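PDB 4ASM: beta-agarase D from Zobellia galactanivorans, which hydrolyses the beta-1,4 linkages of agarose at random internal positions with retention of anomeric configuration, through its family GH16 catalytic domain. Local coordinates for residues P76-Q81 with R115-A120; L91-S96 with I321-E326; T145-I150 with E326-Q331. One frame throughout, in Å; residues are numbered along the deposited sequence.

Interaction 1. Residues P76-Q81 with R115-A120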
loop_
_atom_site.group_PDB
_atom_site.type_symbol
_atom_site.label_atom_id
_atom_site.label_comp_id
_atom_site.label_asym_id
_atom_site.label_seq_id
_atom_site.Cartn_x
_atom_site.Cartn_y
_atom_site.Cartn_z
ATOM N N PRO A 76 -5.290 -6.694 15.469
ATOM C CA PRO A 76 -6.585 -6.537 16.104
ATOM C C PRO A 76 -7.534 -5.660 15.258
ATOM O O PRO A 76 -8.481 -5.079 15.799
ATOM C CB PRO A 76 -6.203 -5.866 17.424
ATOM C CG PRO A 76 -5.117 -4.911 16.994
ATOM C CD PRO A 76 -4.325 -5.678 15.951
ATOM N N THR A 77 -7.297 -5.574 13.942
ATOM C CA THR A 77 -8.221 -4.862 13.045
ATOM C C THR A 77 -9.509 -5.654 12.837
ATOM O O THR A 77 -9.477 -6.868 12.658
ATOM C CB THR A 77 -7.599 -4.674 11.669
ATOM O OG1 THR A 77 -6.333 -4.022 11.814
ATOM C CG2 THR A 77 -8.500 -3.829 10.725
ATOM N N LYS A 78 -10.641 -4.944 12.874
ATOM C CA LYS A 78 -11.904 -5.507 12.369
ATOM C C LYS A 78 -12.480 -4.544 11.346
ATOM O O LYS A 78 -12.988 -3.473 11.697
ATOM C CB LYS A 78 -12.911 -5.783 13.476
ATOM C CG LYS A 78 -14.149 -6.549 12.921
ATOM C CD LYS A 78 -15.408 -6.314 13.729
ATOM C CE LYS A 78 -16.001 -4.923 13.472
ATOM N NZ LYS A 78 -17.379 -4.790 14.071
ATOM N N TRP A 79 -12.411 -4.917 10.073
ATOM C CA TRP A 79 -12.989 -4.073 9.048
ATOM C C TRP A 79 -14.509 -4.025 9.177
ATOM O O TRP A 79 -15.158 -5.041 9.476
ATOM C CB TRP A 79 -12.562 -4.522 7.660
ATOM C CG TRP A 79 -11.131 -4.253 7.368
ATOM C CD1 TRP A 79 -10.416 -3.131 7.689
ATOM C CD2 TRP A 79 -10.247 -5.116 6.675
ATOM N NE1 TRP A 79 -9.116 -3.252 7.238
ATOM C CE2 TRP A 79 -8.986 -4.464 6.608
ATOM C CE3 TRP A 79 -10.394 -6.381 6.090
ATOM C CZ2 TRP A 79 -7.883 -5.048 5.990
ATOM C CZ3 TRP A 79 -9.306 -6.949 5.467
ATOM C CH2 TRP A 79 -8.066 -6.284 5.415
ATOM N N MET A 80 -15.053 -2.828 8.996
ATOM C CA MET A 80 -16.466 -2.567 9.229
ATOM C C MET A 80 -17.067 -1.777 8.073
ATOM O O MET A 80 -16.521 -0.753 7.634
ATOM C CB MET A 80 -16.664 -1.809 10.542
ATOM C CG MET A 80 -18.082 -1.955 11.077
ATOM S SD MET A 80 -18.247 -1.211 12.670
ATOM C CE MET A 80 -19.997 -1.349 12.858
ATOM N N GLN A 81 -18.210 -2.249 7.582
ATOM C CA GLN A 81 -18.849 -1.638 6.424
ATOM C C GLN A 81 -19.118 -0.157 6.639
ATOM O O GLN A 81 -18.942 0.644 5.716
ATOM C CB GLN A 81 -20.154 -2.360 6.072
ATOM C CG GLN A 81 -20.005 -3.505 5.053
ATOM C CD GLN A 81 -19.093 -4.632 5.539
ATOM O OE1 GLN A 81 -19.516 -5.506 6.295
ATOM N NE2 GLN A 81 -17.823 -4.595 5.118
ATOM N N ARG A 115 -5.211 -7.411 21.940
ATOM C CA ARG A 115 -5.101 -5.964 22.051
ATOM C C ARG A 115 -6.492 -5.390 21.851
ATOM O O ARG A 115 -7.374 -6.104 21.377
ATOM C CB ARG A 115 -4.133 -5.409 20.991
ATOM C CG ARG A 115 -2.670 -5.816 21.141
ATOM C CD ARG A 115 -2.043 -5.186 22.359
ATOM N NE ARG A 115 -0.620 -5.534 22.459
ATOM C CZ ARG A 115 -0.108 -6.600 23.089
ATOM N NH1 ARG A 115 -0.880 -7.504 23.685
ATOM N NH2 ARG A 115 1.214 -6.767 23.093
ATOM N N PRO A 116 -6.704 -4.105 22.198
ATOM C CA PRO A 116 -7.973 -3.467 21.850
ATOM C C PRO A 116 -8.279 -3.588 20.364
ATOM O O PRO A 116 -7.398 -3.411 19.515
ATOM C CB PRO A 116 -7.740 -1.994 22.208
ATOM C CG PRO A 116 -6.724 -2.036 23.320
ATOM C CD PRO A 116 -5.810 -3.179 22.922
ATOM N N GLU A 117 -9.529 -3.907 20.046
ATOM C CA GLU A 117 -9.932 -4.052 18.650
ATOM C C GLU A 117 -10.077 -2.699 17.978
ATOM O O GLU A 117 -10.665 -1.781 18.528
ATOM C CB GLU A 117 -11.250 -4.825 18.528
ATOM C CG GLU A 117 -11.701 -4.984 17.087
ATOM C CD GLU A 117 -12.823 -5.972 16.920
ATOM O OE1 GLU A 117 -12.610 -7.172 17.188
ATOM O OE2 GLU A 117 -13.914 -5.539 16.497
ATOM N N THR A 118 -9.535 -2.586 16.778
ATOM C CA THR A 118 -9.644 -1.352 16.006
ATOM C C THR A 118 -10.568 -1.582 14.827
ATOM O O THR A 118 -10.244 -2.338 13.901
ATOM C CB THR A 118 -8.281 -0.876 15.509
ATOM O OG1 THR A 118 -7.439 -0.655 16.654
ATOM C CG2 THR A 118 -8.445 0.437 14.750
ATOM N N ARG A 119 -11.716 -0.920 14.870
ATOM C CA ARG A 119 -12.672 -0.995 13.776
ATOM C C ARG A 119 -12.183 -0.051 12.695
ATOM O O ARG A 119 -11.730 1.046 13.000
ATOM C CB ARG A 119 -14.062 -0.571 14.261
ATOM C CG ARG A 119 -14.532 -1.345 15.511
ATOM C CD ARG A 119 -16.018 -1.097 15.816
ATOM N NE ARG A 119 -16.354 0.322 15.895
ATOM C CZ ARG A 119 -17.592 0.792 16.031
ATOM N NH1 ARG A 119 -18.620 -0.058 16.141
ATOM N NH2 ARG A 119 -17.795 2.106 16.065
ATOM N N ALA A 120 -12.281 -0.464 11.430
ATOM C CA ALA A 120 -11.726 0.353 10.338
ATOM C C ALA A 120 -12.408 0.063 9.009
ATOM O O ALA A 120 -12.854 -1.034 8.773
ATOM C CB ALA A 120 -10.226 0.079 10.209
#
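Strand 77-79 runs parallel beside strand 112-125, with Thr77, Lys78 and Trp79 level with Thr118, Arg119 and Ala120; most other strand pairs in this GH16 beta-sandwich are antiparallel. The ladder opens where Thr118 N donates to Pro76 O (2.9 Å). Lys78 then uses both its backbone N and its backbone O: N reaches Thr118 O at 2.8 Å, while O accepts from Ala120 N at 3.1 Å. Met80 N closes the series on Ala120 O. Proline suits the entry because only its carbonyl is needed, and Pro76 CB rests 3.4 Å from Pro116 O.

Side chains alternate across the two strands. Thr77, Trp79, Thr118 and Ala120 share one face; Trp79 and Ala120 pack on strand 320-326, while the hydroxyls of Thr77 and Thr118 bond to Asp327 just after it. The small Ala120 lets the indole lie close by: Trp79 CD1 is 4.1 Å from Ala120 CB, and Ala120 O meets the ring edge in plane. The indole NE1 is spent on Val325 O. Glu326, a probable substrate-binding residue, also touches this tryptophan, so the ladder probably helps to form one wall of the sugar-binding cleft; Met80 and Gln81 belong to the substrate-binding stretch by similarity.

On the more exposed face stand Lys78 and Arg119. Met80, extended from a CG anti to its backbone N (chi1 -159°), runs alongside Arg119 in the same direction and lays SD over one face of the guanidinium, 3.7 Å from NH1. Arg119 bends at chi3, and its NE bonds to Ser96 OG on the neighbouring strand 90-96.

Interaction 2. Residues L91-S96 with I321-E326. With IMD (imidazole), chain C.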
loop_
_atom_site.group_PDB
_atom_site.type_symbol
_atom_site.label_atom_id
_atom_site.label_comp_id
_atom_site.label_asym_id
_atom_site.label_seq_id
_atom_site.Cartn_x
_atom_site.Cartn_y
_atom_site.Cartn_z
ATOM N N LEU A 91 -13.255 10.606 -0.405
ATOM C CA LEU A 91 -13.491 9.341 0.276
ATOM C C LEU A 91 -13.021 9.490 1.734
ATOM O O LEU A 91 -11.913 9.993 1.979
ATOM C CB LEU A 91 -12.692 8.234 -0.419
ATOM C CG LEU A 91 -12.636 6.860 0.247
ATOM C CD1 LEU A 91 -14.001 6.125 0.225
ATOM C CD2 LEU A 91 -11.529 6.009 -0.375
ATOM N N ASN A 92 -13.850 9.046 2.675
ATOM C CA ASN A 92 -13.519 9.035 4.093
ATOM C C ASN A 92 -13.457 7.573 4.520
ATOM O O ASN A 92 -14.422 6.833 4.323
ATOM C CB ASN A 92 -14.631 9.705 4.928
ATOM C CG ASN A 92 -14.674 11.239 4.794
ATOM O OD1 ASN A 92 -14.562 11.942 5.795
ATOM N ND2 ASN A 92 -14.879 11.748 3.580
ATOM N N ILE A 93 -12.323 7.148 5.080
ATOM C CA ILE A 93 -12.213 5.810 5.677
ATOM C C ILE A 93 -11.592 6.006 7.042
ATOM O O ILE A 93 -10.486 6.528 7.142
ATOM C CB ILE A 93 -11.360 4.860 4.803
ATOM C CG1 ILE A 93 -12.146 4.498 3.548
ATOM C CG2 ILE A 93 -11.042 3.553 5.557
ATOM C CD1 ILE A 93 -11.407 3.571 2.582
ATOM N N TRP A 94 -12.292 5.605 8.095
ATOM C CA TRP A 94 -11.806 5.907 9.435
ATOM C C TRP A 94 -11.714 4.695 10.330
ATOM O O TRP A 94 -12.079 3.584 9.941
ATOM C CB TRP A 94 -12.663 6.999 10.086
ATOM C CG TRP A 94 -14.088 6.656 10.335
ATOM C CD1 TRP A 94 -14.622 6.215 11.510
ATOM C CD2 TRP A 94 -15.172 6.768 9.409
ATOM N NE1 TRP A 94 -15.989 6.049 11.381
ATOM C CE2 TRP A 94 -16.347 6.375 10.097
ATOM C CE3 TRP A 94 -15.270 7.170 8.066
ATOM C CZ2 TRP A 94 -17.599 6.349 9.482
ATOM C CZ3 TRP A 94 -16.531 7.134 7.448
ATOM C CH2 TRP A 94 -17.674 6.733 8.168
ATOM N N ALA A 95 -11.194 4.941 11.529
ATOM C CA ALA A 95 -11.060 3.930 12.551
ATOM C C ALA A 95 -11.746 4.403 13.816
ATOM O O ALA A 95 -11.836 5.616 14.060
ATOM C CB ALA A 95 -9.583 3.690 12.820
ATOM N N SER A 96 -12.203 3.441 14.614
ATOM C CA SER A 96 -12.777 3.733 15.926
ATOM C C SER A 96 -12.599 2.518 16.822
ATOM O O SER A 96 -12.205 1.446 16.350
ATOM C CB SER A 96 -14.269 4.070 15.809
ATOM O OG SER A 96 -15.014 2.900 15.468
ATOM N N ILE A 321 -8.062 -2.938 -6.734
ATOM C CA ILE A 321 -7.635 -1.731 -6.002
ATOM C C ILE A 321 -8.361 -1.715 -4.665
ATOM O O ILE A 321 -9.602 -1.781 -4.627
ATOM C CB ILE A 321 -7.976 -0.423 -6.740
ATOM C CG1 ILE A 321 -7.359 -0.391 -8.131
ATOM C CG2 ILE A 321 -7.495 0.784 -5.915
ATOM C CD1 ILE A 321 -7.990 0.665 -9.048
ATOM N N ILE A 322 -7.584 -1.643 -3.586
ATOM C CA ILE A 322 -8.115 -1.620 -2.227
ATOM C C ILE A 322 -7.609 -0.372 -1.505
ATOM O O ILE A 322 -6.436 0.011 -1.616
ATOM C CB ILE A 322 -7.681 -2.884 -1.444
ATOM C CG1 ILE A 322 -8.212 -4.152 -2.170
ATOM C CG2 ILE A 322 -8.162 -2.811 -0.001
ATOM C CD1 ILE A 322 -7.711 -5.467 -1.628
ATOM N N ILE A 323 -8.513 0.299 -0.799
ATOM C CA ILE A 323 -8.107 1.398 0.074
ATOM C C ILE A 323 -8.605 1.050 1.446
ATOM O O ILE A 323 -9.763 0.647 1.607
ATOM C CB ILE A 323 -8.672 2.758 -0.399
ATOM C CG1 ILE A 323 -8.186 3.048 -1.817
ATOM C CG2 ILE A 323 -8.235 3.862 0.590
ATOM C CD1 ILE A 323 -8.788 4.313 -2.417
ATOM N N ASN A 324 -7.749 1.183 2.457
ATOM C CA ASN A 324 -8.182 0.848 3.811
ATOM C C ASN A 324 -7.331 1.485 4.898
ATOM O O ASN A 324 -6.353 2.169 4.610
ATOM C CB ASN A 324 -8.294 -0.689 4.028
ATOM C CG ASN A 324 -6.940 -1.386 4.222
ATOM O OD1 ASN A 324 -5.940 -0.755 4.532
ATOM N ND2 ASN A 324 -6.927 -2.703 4.077
ATOM N N VAL A 325 -7.726 1.228 6.138
ATOM C CA VAL A 325 -6.923 1.535 7.301
ATOM C C VAL A 325 -6.695 0.200 8.028
ATOM O O VAL A 325 -7.586 -0.647 8.057
ATOM C CB VAL A 325 -7.663 2.560 8.193
ATOM C CG1 VAL A 325 -7.113 2.591 9.639
ATOM C CG2 VAL A 325 -7.617 3.944 7.506
ATOM N N GLU A 326 -5.504 0.019 8.610
ATOM C CA GLU A 326 -5.166 -1.218 9.329
ATOM C C GLU A 326 -4.423 -0.953 10.614
ATOM O O GLU A 326 -3.550 -0.087 10.666
ATOM C CB GLU A 326 -4.294 -2.144 8.469
ATOM C CG GLU A 326 -5.030 -2.695 7.264
ATOM C CD GLU A 326 -4.133 -3.526 6.359
ATOM O OE1 GLU A 326 -2.964 -3.808 6.734
ATOM O OE2 GLU A 326 -4.612 -3.919 5.270
HETATM N N1 IMD C . -0.876 -4.380 2.226
HETATM C C2 IMD C . -2.042 -4.658 2.833
HETATM N N3 IMD C . -2.228 -3.767 3.828
HETATM C C4 IMD C . -1.181 -2.910 3.851
HETATM C C5 IMD C . -0.327 -3.303 2.830
#
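Leu91 and Ile323 reach toward each other tip to tip, Leu91 CD2 meeting Ile323 CD1 at 3.8 Å, and begin a row of mainly apolar contacts. Ile93 comes next and works with both branches. The Ile93 and Ile323 side chains cross at about a right angle, with Ile93 CD1 3.8 Å from Ile323 CG2. Ile93 and Val325 slide past each other in opposite directions, Ile93 CG2, anti to the backbone N (chi1 -72° for CG1), lying 4.0 Å from Val325 CG2. At the end of the row Ala95 CB faces Val325 CG1 at 4.2 Å, a small residue where Leu146 also presses in. Branched aliphatic chains fit here because they fill the space between the two strands from short stems.

Some side chains lie on the backbone opposite: Ile93 CD1 is 3.5 Å from Ile323 O. The axes of segments 91-96 and 321-326 approach to 6.8 Å at 25°. Both strands pair with strand 112-125, but Leu91 and Ile93 bond to strand 350-362; the contact is wholly buried, consistent with the interior of the GH16 sandwich.

Polar groups gather on the far side of strand 320-326, toward the cleft. Asn324 ND2 donates to Glu326 OE2 at 2.9 Å on the anti side of that oxygen, steadying the carboxylate. The same OE2 accepts a hydrogen bond from N3 of an imidazole, probably from the crystallisation liquor, at 2.8 Å and 167°. A leucine in place of Glu326 would probably leave the Asn324 amide N-H without its acceptor and the imidazole without one of its partners.

Interaction 3. Residues T145-I150 with E326-Q331. With IMD (imidazole), chain C.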
loop_
_atom_site.group_PDB
_atom_site.type_symbol
_atom_site.label_atom_id
_atom_site.label_comp_id
_atom_site.label_asym_id
_atom_site.label_seq_id
_atom_site.Cartn_x
_atom_site.Cartn_y
_atom_site.Cartn_z
ATOM N N THR A 145 -1.056 6.445 14.299
ATOM C CA THR A 145 -0.061 5.382 14.209
ATOM C C THR A 145 -0.574 4.187 13.394
ATOM O O THR A 145 0.190 3.269 13.107
ATOM C CB THR A 145 0.356 4.894 15.594
ATOM O OG1 THR A 145 -0.800 4.364 16.250
ATOM C CG2 THR A 145 0.882 6.067 16.422
ATOM N N LEU A 146 -1.866 4.189 13.059
ATOM C CA LEU A 146 -2.445 3.197 12.135
ATOM C C LEU A 146 -1.909 3.355 10.727
ATOM O O LEU A 146 -1.394 4.413 10.354
ATOM C CB LEU A 146 -3.967 3.368 12.065
ATOM C CG LEU A 146 -4.705 3.093 13.365
ATOM C CD1 LEU A 146 -6.140 3.570 13.236
ATOM C CD2 LEU A 146 -4.660 1.623 13.754
ATOM N N ALA A 147 -2.061 2.290 9.936
ATOM C CA ALA A 147 -1.620 2.293 8.542
ATOM C C ALA A 147 -2.671 2.931 7.637
ATOM O O ALA A 147 -3.851 2.526 7.658
ATOM C CB ALA A 147 -1.344 0.866 8.077
ATOM N N SER A 148 -2.227 3.929 6.872
ATOM C CA SER A 148 -2.983 4.501 5.751
ATOM C C SER A 148 -2.550 3.736 4.512
ATOM O O SER A 148 -1.363 3.797 4.131
ATOM C CB SER A 148 -2.643 5.983 5.600
ATOM O OG SER A 148 -3.064 6.723 6.741
ATOM N N ASP A 149 -3.486 2.993 3.906
ATOM C CA ASP A 149 -3.152 2.022 2.847
ATOM C C ASP A 149 -3.901 2.260 1.552
ATOM O O ASP A 149 -5.144 2.385 1.549
ATOM C CB ASP A 149 -3.490 0.578 3.276
ATOM C CG ASP A 149 -2.728 0.110 4.501
ATOM O OD1 ASP A 149 -1.547 0.471 4.678
ATOM O OD2 ASP A 149 -3.340 -0.692 5.277
ATOM N N ILE A 150 -3.154 2.301 0.445
ATOM C CA ILE A 150 -3.738 2.259 -0.901
ATOM C C ILE A 150 -2.940 1.212 -1.636
ATOM O O ILE A 150 -1.711 1.303 -1.712
ATOM C CB ILE A 150 -3.624 3.609 -1.631
ATOM C CG1 ILE A 150 -4.337 4.699 -0.820
ATOM C CG2 ILE A 150 -4.172 3.473 -3.043
ATOM C CD1 ILE A 150 -4.207 6.109 -1.392
ATOM N N GLU A 326 -5.504 0.019 8.610
ATOM C CA GLU A 326 -5.166 -1.218 9.329
ATOM C C GLU A 326 -4.423 -0.953 10.614
ATOM O O GLU A 326 -3.550 -0.087 10.666
ATOM C CB GLU A 326 -4.294 -2.144 8.469
ATOM C CG GLU A 326 -5.030 -2.695 7.264
ATOM C CD GLU A 326 -4.133 -3.526 6.359
ATOM O OE1 GLU A 326 -2.964 -3.808 6.734
ATOM O OE2 GLU A 326 -4.612 -3.919 5.270
ATOM N N ASP A 327 -4.761 -1.743 11.630
ATOM C CA ASP A 327 -3.980 -1.894 12.849
ATOM C C ASP A 327 -3.223 -3.219 12.704
ATOM O O ASP A 327 -3.757 -4.293 12.980
ATOM C CB ASP A 327 -4.939 -1.926 14.050
ATOM C CG ASP A 327 -4.239 -1.715 15.379
ATOM O OD1 ASP A 327 -3.009 -1.885 15.439
ATOM O OD2 ASP A 327 -4.930 -1.403 16.375
ATOM N N GLN A 328 -1.985 -3.146 12.228
ATOM C CA GLN A 328 -1.228 -4.373 11.902
ATOM C C GLN A 328 -0.648 -5.043 13.137
ATOM O O GLN A 328 -0.381 -4.386 14.151
ATOM C CB GLN A 328 -0.159 -4.071 10.847
ATOM C CG GLN A 328 -0.810 -3.535 9.564
ATOM C CD GLN A 328 0.169 -3.147 8.473
ATOM O OE1 GLN A 328 -0.222 -2.896 7.315
ATOM N NE2 GLN A 328 1.421 -3.056 8.826
ATOM N N SER A 329 -0.430 -6.357 13.060
ATOM C CA SER A 329 0.027 -7.110 14.213
ATOM C C SER A 329 1.291 -6.559 14.842
ATOM O O SER A 329 1.359 -6.436 16.060
ATOM C CB SER A 329 0.244 -8.581 13.846
ATOM O OG SER A 329 -0.943 -9.152 13.344
ATOM N N TRP A 330 2.292 -6.238 14.021
ATOM C CA TRP A 330 3.585 -5.771 14.567
ATOM C C TRP A 330 3.440 -4.444 15.329
ATOM O O TRP A 330 4.035 -4.254 16.408
ATOM C CB TRP A 330 4.664 -5.695 13.457
ATOM C CG TRP A 330 4.450 -4.577 12.450
ATOM C CD1 TRP A 330 3.440 -4.465 11.548
ATOM C CD2 TRP A 330 5.261 -3.409 12.291
ATOM N NE1 TRP A 330 3.582 -3.309 10.808
ATOM C CE2 TRP A 330 4.692 -2.638 11.253
ATOM C CE3 TRP A 330 6.425 -2.942 12.933
ATOM C CZ2 TRP A 330 5.240 -1.421 10.837
ATOM C CZ3 TRP A 330 6.970 -1.739 12.517
ATOM C CH2 TRP A 330 6.369 -0.984 11.484
ATOM N N GLN A 331 2.634 -3.534 14.783
ATOM C CA GLN A 331 2.386 -2.269 15.450
ATOM C C GLN A 331 1.625 -2.496 16.753
ATOM O O GLN A 331 1.975 -1.922 17.786
ATOM C CB GLN A 331 1.591 -1.334 14.521
ATOM C CG GLN A 331 2.384 -0.735 13.349
ATOM C CD GLN A 331 3.331 0.394 13.786
ATOM O OE1 GLN A 331 3.062 1.597 13.573
ATOM N NE2 GLN A 331 4.426 0.008 14.372
HETATM N N1 IMD C . -0.876 -4.380 2.226
HETATM C C2 IMD C . -2.042 -4.658 2.833
HETATM N N3 IMD C . -2.228 -3.767 3.828
HETATM C C4 IMD C . -1.181 -2.910 3.851
HETATM C C5 IMD C . -0.327 -3.303 2.830
HETATM O O HOH W 1 -1.105 0.645 14.180
#
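Ala147 N donates to Glu326 O at 2.9 Å, and Glu326 N returns a longer bond to Ala147 O at 3.2 Å. The two make an antiparallel hydrogen-bonded pair, the last rung between strands 147-153 and 320-326 before the chain leaves for helix 329-333. Alanine suits the rung because its methyl leaves room for the longer side chains beside it.

Past the rung, Leu146 crosses over Asp327, its CD2 lying 3.6 Å from Asp327 CB. The carboxylate of Asp327 is held from outside, OD2 by Thr118 OG1 and OD1 by Ser337 OG. A water gives a bond of 3.1 Å to Thr145 O and a weak one to Asp327 OD1, linking the two segments where they diverge.

On the cleft side Asp149 turns its CG anti to the carbonyl carbon (chi1 -61°), which brings OD2 against Glu326: OD2 sits 3.1 Å from Glu326 CD and 3.5 Å from OE1, the carboxylate planes 72° apart. These are two acceptors with nothing donated between them. The imidazole lies beside the pair, its C4 3.4 Å from Asp149 OD2, and is also hydrogen-bonded to OE2 of Glu160, the probable nucleophile. Two acidic groups so close would probably concentrate negative potential on this side of the cleft, consistent with a hydrogen-bond donor settling there.

Strand 320-326 ties the three contacts together. Interaction 1 joins interaction 2 through Trp79 NE1, 3.1 Å from Val325 O, and through Arg119 N, 2.8 Å from Ser96 O. Interactions 2 and 3 share Glu326 and meet again where Asn324 N lies 3.0 Å from Asp149 O. Asp327 carries interaction 3 back to interaction 1: its N is 2.8 Å from Thr77 OG1. The contact centres lie only about 10 or 11 Å apart. All three lead to Glu326, whose side chain is about 7 Å from that of Glu160, the probable nucleophile; the imidazole bridges both. Trp79 CZ2, 3.5 Å from Glu326 OE2, completes this corner of the cleft.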